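Local coordinates for protein Xaa-Pro Dipeptidase (PDB 2QS8) that probably acts as a metal-dependent dipeptidase or carboxypeptidase of the amidohydrolase superfamily, cleaving C-terminal residues from peptides on a TIM-barrel scaffold, at residues 257-262 with 310-315; 193-198 with 219-224. All coordinates share one frame; numbering follows the deposited sequence.

Interaction 1 of 2, residues 257-262 with 310-315; sequences TFMDLE and SDTFRK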
ATOM      1  N   THR A 257     -11.981   5.004 -30.340  1.00 28.47           N
ATOM      2  CA  THR A 257     -12.831   6.044 -30.899  1.00 26.83           C
ATOM      3  C   THR A 257     -12.179   7.370 -31.284  1.00 26.89           C
ATOM      4  O   THR A 257     -12.385   7.848 -32.392  1.00 26.46           O
ATOM      5  CB  THR A 257     -14.012   6.318 -29.946  1.00 26.23           C
ATOM      6  OG1 THR A 257     -14.687   5.085 -29.683  1.00 23.76           O
ATOM      7  CG2 THR A 257     -14.989   7.323 -30.552  1.00 26.09           C
ATOM      8  N   PHE A 258     -11.407   7.970 -30.388  1.00 25.71           N
ATOM      9  CA  PHE A 258     -10.781   9.255 -30.693  1.00 28.27           C
ATOM     10  C   PHE A 258      -9.286   9.132 -30.962  1.00 28.23           C
ATOM     11  O   PHE A 258      -8.480  10.003 -30.614  1.00 28.88           O
ATOM     12  CB  PHE A 258     -11.066  10.239 -29.562  1.00 28.68           C
ATOM     13  CG  PHE A 258     -12.529  10.375 -29.252  1.00 31.21           C
ATOM     14  CD1 PHE A 258     -13.405  10.929 -30.187  1.00 32.10           C
ATOM     15  CD2 PHE A 258     -13.044   9.899 -28.052  1.00 30.85           C
ATOM     16  CE1 PHE A 258     -14.768  10.998 -29.926  1.00 32.26           C
ATOM     17  CE2 PHE A 258     -14.396   9.961 -27.786  1.00 31.05           C
ATOM     18  CZ  PHE A 258     -15.265  10.510 -28.719  1.00 31.17           C
HETATM   19  N   MSE A 259      -8.931   8.026 -31.600  1.00 28.72           N
HETATM   20  CA  MSE A 259      -7.556   7.751 -31.955  1.00 30.20           C
HETATM   21  C   MSE A 259      -7.035   8.899 -32.821  1.00 31.74           C
HETATM   22  O   MSE A 259      -7.690   9.282 -33.787  1.00 32.11           O
HETATM   23  CB  MSE A 259      -7.518   6.462 -32.742  1.00 29.33           C
HETATM   24  CG  MSE A 259      -6.144   5.985 -33.059  1.00 28.60           C
HETATM   25 SE   MSE A 259      -6.391   4.513 -34.299  1.00 30.37          SE
HETATM   26  CE  MSE A 259      -7.480   3.215 -33.270  1.00 24.26           C
ATOM     27  N   ASP A 260      -5.877   9.459 -32.477  1.00 32.67           N
ATOM     28  CA  ASP A 260      -5.322  10.561 -33.273  1.00 34.77           C
ATOM     29  C   ASP A 260      -4.157  10.116 -34.160  1.00 35.48           C
ATOM     30  O   ASP A 260      -3.778   8.949 -34.147  1.00 34.95           O
ATOM     31  CB  ASP A 260      -4.887  11.732 -32.370  1.00 35.15           C
ATOM     32  CG  ASP A 260      -3.889  11.327 -31.313  1.00 34.76           C
ATOM     33  OD1 ASP A 260      -3.335  10.219 -31.396  1.00 33.51           O
ATOM     34  OD2 ASP A 260      -3.651  12.135 -30.395  1.00 36.62           O
ATOM     35  N   LEU A 261      -3.601  11.039 -34.941  1.00 36.93           N
ATOM     36  CA  LEU A 261      -2.488  10.715 -35.836  1.00 37.12           C
ATOM     37  C   LEU A 261      -1.300  10.127 -35.078  1.00 35.81           C
ATOM     38  O   LEU A 261      -0.708   9.138 -35.508  1.00 35.42           O
ATOM     39  CB  LEU A 261      -2.036  11.964 -36.613  1.00 38.30           C
ATOM     40  CG  LEU A 261      -0.834  11.794 -37.555  1.00 41.65           C
ATOM     41  CD1 LEU A 261      -1.129  10.715 -38.589  1.00 42.38           C
ATOM     42  CD2 LEU A 261      -0.520  13.120 -38.245  1.00 42.54           C
ATOM     43  N   GLU A 262      -0.958  10.734 -33.947  1.00 34.17           N
ATOM     44  CA  GLU A 262       0.159  10.253 -33.147  1.00 33.05           C
ATOM     45  C   GLU A 262      -0.065   8.826 -32.639  1.00 32.47           C
ATOM     46  O   GLU A 262       0.846   7.994 -32.664  1.00 32.18           O
ATOM     47  CB  GLU A 262       0.393  11.170 -31.952  1.00 32.89           C
ATOM     48  CG  GLU A 262       1.547  10.716 -31.085  1.00 36.76           C
ATOM     49  CD  GLU A 262       1.630  11.468 -29.774  1.00 39.46           C
ATOM     50  OE1 GLU A 262       2.518  11.122 -28.966  1.00 40.72           O
ATOM     51  OE2 GLU A 262       0.814  12.394 -29.551  1.00 39.74           O
ATOM     52  N   SER A 310     -16.856   4.391 -36.839  1.00 39.27           N
ATOM     53  CA  SER A 310     -16.829   4.097 -38.272  1.00 39.12           C
ATOM     54  C   SER A 310     -15.847   5.011 -39.003  1.00 38.82           C
ATOM     55  O   SER A 310     -15.142   4.586 -39.923  1.00 38.75           O
ATOM     56  CB  SER A 310     -18.224   4.266 -38.878  1.00 39.06           C
ATOM     57  OG  SER A 310     -18.679   5.600 -38.727  1.00 41.38           O
ATOM     58  N   ASP A 311     -15.804   6.272 -38.588  1.00 37.78           N
ATOM     59  CA  ASP A 311     -14.916   7.241 -39.203  1.00 38.58           C
ATOM     60  C   ASP A 311     -13.466   6.966 -38.811  1.00 37.25           C
ATOM     61  O   ASP A 311     -12.568   7.031 -39.646  1.00 37.27           O
ATOM     62  CB  ASP A 311     -15.314   8.655 -38.790  1.00 41.79           C
ATOM     63  CG  ASP A 311     -14.611   9.706 -39.613  1.00 45.23           C
ATOM     64  OD1 ASP A 311     -14.816   9.710 -40.848  1.00 49.14           O
ATOM     65  OD2 ASP A 311     -13.852  10.515 -39.037  1.00 45.81           O
ATOM     66  N   THR A 312     -13.237   6.660 -37.539  1.00 34.90           N
ATOM     67  CA  THR A 312     -11.894   6.355 -37.066  1.00 32.20           C
ATOM     68  C   THR A 312     -11.370   5.087 -37.748  1.00 32.74           C
ATOM     69  O   THR A 312     -10.191   4.992 -38.087  1.00 31.33           O
ATOM     70  CB  THR A 312     -11.888   6.165 -35.537  1.00 31.42           C
ATOM     71  OG1 THR A 312     -12.069   7.439 -34.905  1.00 32.26           O
ATOM     72  CG2 THR A 312     -10.584   5.561 -35.066  1.00 28.95           C
ATOM     73  N   PHE A 313     -12.253   4.119 -37.957  1.00 33.53           N
ATOM     74  CA  PHE A 313     -11.874   2.866 -38.601  1.00 35.17           C
ATOM     75  C   PHE A 313     -11.239   3.091 -39.972  1.00 35.64           C
ATOM     76  O   PHE A 313     -10.182   2.536 -40.272  1.00 33.83           O
ATOM     77  CB  PHE A 313     -13.100   1.960 -38.768  1.00 35.84           C
ATOM     78  CG  PHE A 313     -12.827   0.716 -39.571  1.00 36.84           C
ATOM     79  CD1 PHE A 313     -12.200  -0.376 -38.989  1.00 37.39           C
ATOM     80  CD2 PHE A 313     -13.175   0.650 -40.921  1.00 36.44           C
ATOM     81  CE1 PHE A 313     -11.920  -1.523 -39.724  1.00 37.73           C
ATOM     82  CE2 PHE A 313     -12.899  -0.491 -41.668  1.00 37.21           C
ATOM     83  CZ  PHE A 313     -12.270  -1.582 -41.067  1.00 38.30           C
ATOM     84  N   ARG A 314     -11.902   3.892 -40.806  1.00 36.49           N
ATOM     85  CA  ARG A 314     -11.410   4.186 -42.148  1.00 37.63           C
ATOM     86  C   ARG A 314     -10.020   4.799 -42.076  1.00 37.98           C
ATOM     87  O   ARG A 314      -9.110   4.367 -42.784  1.00 38.40           O
ATOM     88  CB  ARG A 314     -12.362   5.139 -42.872  1.00 39.17           C
ATOM     89  CG  ARG A 314     -11.854   5.623 -44.218  1.00 41.48           C
ATOM     90  CD  ARG A 314     -12.826   6.606 -44.855  1.00 44.13           C
ATOM     91  NE  ARG A 314     -14.053   5.964 -45.334  1.00 46.63           N
ATOM     92  CZ  ARG A 314     -14.109   5.136 -46.376  1.00 47.88           C
ATOM     93  NH1 ARG A 314     -13.007   4.846 -47.054  1.00 48.85           N
ATOM     94  NH2 ARG A 314     -15.268   4.604 -46.747  1.00 46.93           N
ATOM     95  N   LYS A 315      -9.868   5.805 -41.218  1.00 38.44           N
ATOM     96  CA  LYS A 315      -8.588   6.486 -41.029  1.00 39.27           C
ATOM     97  C   LYS A 315      -7.480   5.513 -40.632  1.00 38.16           C
ATOM     98  O   LYS A 315      -6.381   5.546 -41.183  1.00 37.68           O
ATOM     99  CB  LYS A 315      -8.714   7.561 -39.947  1.00 41.94           C
ATOM    100  CG  LYS A 315      -9.567   8.765 -40.327  1.00 47.11           C
ATOM    101  CD  LYS A 315      -9.682   9.744 -39.158  1.00 50.81           C
ATOM    102  CE  LYS A 315     -10.177  11.119 -39.608  1.00 53.54           C
ATOM    103  NZ  LYS A 315     -11.511  11.075 -40.274  1.00 55.35           N
TER
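T312 meets T257 through one short hydrogen bond, a simple case of a helix side chain fastening a loop by its backbone. T312 OG1 donates to T257 O at 2.6 Å, with a C=O...donor angle of 143° and the hydroxyl tilted 32° from the carbonyl plane. The threonine's torsion (chi1 -72°) sets OG1 beside its own backbone N and swings CG2 anti to that N, where the methyl lies 4.0 Å from CB of M259, a selenomethionine. Q308 NE2 is a second hydrogen-bond partner of T312 OG1. With an alanine here, both OG1 and CG2 go, which is likely to leave T257 O without this donor, Q308 NE2 without its acceptor and a gap beside M259 CB. This tight part is wholly buried; one helical turn on, the contact loosens toward solvent. There exposed K315 sets out toward the loop, but its chain leads away and NZ forms a salt bridge with partly exposed D311, 2.7 Å from OD2 and above the carboxylate plane, adding almost nothing to the contact. T257 OG1 is hydrogen-bonded to H237, a residue of the methionine pocket, and the T257 side chain lies about 6 Å from the bound methionine. Helix 299-319 packs against the loop leading into helix 261-270, whose N-cap is D260, with Y274 of strand 273-275 touching both T312 and M259.

Interaction 2 of 2, residues 193-198 with 219-224; sequences IKITVT and DAVVSA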
ATOM      1  N   ILE A 193      -5.397 -10.505 -20.112  1.00 20.99           N
ATOM      2  CA  ILE A 193      -5.806  -9.370 -19.301  1.00 19.30           C
ATOM      3  C   ILE A 193      -6.534  -8.328 -20.116  1.00 21.60           C
ATOM      4  O   ILE A 193      -6.214  -8.090 -21.282  1.00 20.68           O
ATOM      5  CB  ILE A 193      -4.575  -8.691 -18.652  1.00 18.68           C
ATOM      6  CG1 ILE A 193      -3.895  -9.650 -17.676  1.00 16.15           C
ATOM      7  CG2 ILE A 193      -4.994  -7.400 -17.943  1.00 16.80           C
ATOM      8  CD1 ILE A 193      -4.748 -10.032 -16.460  1.00 16.64           C
ATOM      9  N   LYS A 194      -7.515  -7.697 -19.484  1.00 22.38           N
ATOM     10  CA  LYS A 194      -8.284  -6.635 -20.109  1.00 22.80           C
ATOM     11  C   LYS A 194      -8.394  -5.476 -19.112  1.00 22.35           C
ATOM     12  O   LYS A 194      -8.708  -5.690 -17.940  1.00 20.54           O
ATOM     13  CB  LYS A 194      -9.674  -7.150 -20.482  1.00 24.23           C
ATOM     14  CG  LYS A 194     -10.685  -6.066 -20.798  1.00 24.40           C
ATOM     15  CD  LYS A 194     -10.335  -5.305 -22.060  1.00 23.82           C
ATOM     16  CE  LYS A 194     -11.458  -4.341 -22.428  1.00 27.10           C
ATOM     17  NZ  LYS A 194     -12.796  -4.993 -22.420  1.00 27.16           N
ATOM     18  N   ILE A 195      -8.112  -4.262 -19.569  1.00 21.45           N
ATOM     19  CA  ILE A 195      -8.213  -3.087 -18.706  1.00 21.81           C
ATOM     20  C   ILE A 195      -8.942  -1.957 -19.432  1.00 22.16           C
ATOM     21  O   ILE A 195      -9.004  -1.941 -20.666  1.00 23.07           O
ATOM     22  CB  ILE A 195      -6.824  -2.535 -18.295  1.00 21.45           C
ATOM     23  CG1 ILE A 195      -6.086  -1.994 -19.526  1.00 22.59           C
ATOM     24  CG2 ILE A 195      -6.029  -3.604 -17.591  1.00 21.68           C
ATOM     25  CD1 ILE A 195      -4.747  -1.314 -19.216  1.00 18.81           C
ATOM     26  N   THR A 196      -9.508  -1.035 -18.665  1.00 19.40           N
ATOM     27  CA  THR A 196     -10.166   0.131 -19.233  1.00 19.01           C
ATOM     28  C   THR A 196      -9.201   1.291 -18.955  1.00 19.68           C
ATOM     29  O   THR A 196      -9.171   1.858 -17.861  1.00 20.14           O
ATOM     30  CB  THR A 196     -11.559   0.399 -18.586  1.00 19.30           C
ATOM     31  OG1 THR A 196     -11.468   0.322 -17.158  1.00 18.38           O
ATOM     32  CG2 THR A 196     -12.570  -0.617 -19.073  1.00 17.27           C
ATOM     33  N   VAL A 197      -8.387   1.612 -19.954  1.00 18.90           N
ATOM     34  CA  VAL A 197      -7.411   2.682 -19.816  1.00 19.10           C
ATOM     35  C   VAL A 197      -8.038   4.086 -19.882  1.00 20.34           C
ATOM     36  O   VAL A 197      -7.373   5.076 -19.575  1.00 20.96           O
ATOM     37  CB  VAL A 197      -6.290   2.553 -20.889  1.00 17.83           C
ATOM     38  CG1 VAL A 197      -6.695   3.254 -22.165  1.00 14.48           C
ATOM     39  CG2 VAL A 197      -4.978   3.103 -20.335  1.00 17.62           C
ATOM     40  N   THR A 198      -9.299   4.172 -20.300  1.00 20.03           N
ATOM     41  CA  THR A 198     -10.000   5.458 -20.339  1.00 21.20           C
ATOM     42  C   THR A 198     -11.438   5.236 -19.894  1.00 21.08           C
ATOM     43  O   THR A 198     -11.863   4.100 -19.695  1.00 21.19           O
ATOM     44  CB  THR A 198     -10.058   6.076 -21.761  1.00 21.66           C
ATOM     45  OG1 THR A 198     -10.973   5.328 -22.572  1.00 19.95           O
ATOM     46  CG2 THR A 198      -8.683   6.079 -22.414  1.00 22.55           C
ATOM     47  N   ASP A 219       2.053   0.583 -17.292  1.00 20.73           N
ATOM     48  CA  ASP A 219       3.337  -0.082 -17.529  1.00 21.95           C
ATOM     49  C   ASP A 219       3.333  -1.344 -16.653  1.00 22.46           C
ATOM     50  O   ASP A 219       3.752  -2.419 -17.085  1.00 23.11           O
ATOM     51  CB  ASP A 219       4.534   0.804 -17.124  1.00 21.85           C
ATOM     52  CG  ASP A 219       4.825   1.916 -18.131  1.00 25.08           C
ATOM     53  OD1 ASP A 219       4.362   1.815 -19.281  1.00 24.33           O
ATOM     54  OD2 ASP A 219       5.525   2.891 -17.778  1.00 27.04           O
ATOM     55  N   ALA A 220       2.845  -1.193 -15.419  1.00 20.26           N
ATOM     56  CA  ALA A 220       2.778  -2.301 -14.473  1.00 19.49           C
ATOM     57  C   ALA A 220       1.896  -3.431 -14.999  1.00 18.88           C
ATOM     58  O   ALA A 220       2.157  -4.593 -14.721  1.00 19.49           O
ATOM     59  CB  ALA A 220       2.259  -1.818 -13.119  1.00 17.93           C
ATOM     60  N   VAL A 221       0.858  -3.079 -15.760  1.00 17.84           N
ATOM     61  CA  VAL A 221      -0.040  -4.070 -16.337  1.00 18.55           C
ATOM     62  C   VAL A 221       0.732  -4.929 -17.336  1.00 20.63           C
ATOM     63  O   VAL A 221       0.669  -6.158 -17.296  1.00 21.03           O
ATOM     64  CB  VAL A 221      -1.229  -3.406 -17.097  1.00 20.22           C
ATOM     65  CG1 VAL A 221      -2.038  -4.457 -17.828  1.00 18.76           C
ATOM     66  CG2 VAL A 221      -2.112  -2.635 -16.134  1.00 18.47           C
ATOM     67  N   VAL A 222       1.464  -4.272 -18.225  1.00 22.03           N
ATOM     68  CA  VAL A 222       2.241  -4.976 -19.236  1.00 21.75           C
ATOM     69  C   VAL A 222       3.343  -5.831 -18.615  1.00 22.92           C
ATOM     70  O   VAL A 222       3.444  -7.022 -18.898  1.00 23.75           O
ATOM     71  CB  VAL A 222       2.874  -3.983 -20.240  1.00 22.96           C
ATOM     72  CG1 VAL A 222       3.774  -4.728 -21.215  1.00 18.97           C
ATOM     73  CG2 VAL A 222       1.774  -3.235 -20.999  1.00 20.21           C
ATOM     74  N   SER A 223       4.162  -5.237 -17.757  1.00 22.54           N
ATOM     75  CA  SER A 223       5.248  -6.006 -17.160  1.00 23.04           C
ATOM     76  C   SER A 223       4.727  -7.180 -16.340  1.00 21.40           C
ATOM     77  O   SER A 223       5.329  -8.247 -16.341  1.00 21.87           O
ATOM     78  CB  SER A 223       6.144  -5.111 -16.299  1.00 23.67           C
ATOM     79  OG  SER A 223       5.455  -4.618 -15.164  1.00 30.83           O
ATOM     80  N   ALA A 224       3.598  -6.989 -15.655  1.00 20.89           N
ATOM     81  CA  ALA A 224       3.018  -8.059 -14.852  1.00 20.54           C
ATOM     82  C   ALA A 224       2.471  -9.155 -15.761  1.00 20.52           C
ATOM     83  O   ALA A 224       2.751 -10.327 -15.550  1.00 19.34           O
ATOM     84  CB  ALA A 224       1.917  -7.518 -13.965  1.00 21.17           C
TER
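V221 presents its methyl CG1 to two isoleucines of the strand, and this group makes the closest approaches of the contact. Its CG1 lies 4.1 Å from I195 CG2 and 4.2 Å from I193 CG2, so the methyl is shared between two residues whose side chains emerge on the same side of the sheet. V221 CG2 also flanks I195, 4.3 Å from its CG2 and its CD1. I195 and V221 reach toward each other tip to tip, whereas I193 and V221 cross obliquely. No hydrogen bond joins the segments; the attraction is apolar packing, and the 111 Å² buried is modest. The torsions explain which branches meet: V221 CG1 stands anti to its backbone N (chi1 173°), aimed at the strand, while in I195 a chi1 of 66° wedges CG1 between the backbone N and the carbonyl carbon and turns CG2 to the helix. Further out, regular helical bonds hold the valine's turn in shape, among them A224 N to A220 O at 2.9 Å. The strand is fixed by backbone hydrogen bonds from I193 and I195 to W231, A233 and H235. V178 of helix 175-188 touches V221 as well. The contact is the first strand-to-helix packing of a beta-alpha-beta unit, in which helix 215-227 lies against strand 192-196 before the chain returns as the parallel strand 231-236, the repeating construction of a TIM barrel.

Both contacts are buried, yet they illustrate two ways in which helices are held in a barrel enzyme, one against a strand and one against a loop. Interaction 2 is purely apolar and joins a strand to the helix that follows it, with the I195 side chain about 12 Å from the bound magnesium and about 13 Å from the methionine. Interaction 1 links more distant parts of the sequence, a loop and a later helix, through a polar bond close to the ligand pocket. Interactions 1 and 2 share no helix or strand; their nearest atoms are about 7 Å apart. H237 connects them indirectly: its ND1 bonds to T257 OG1, and its backbone N is hydrogen-bonded to T198 OG1.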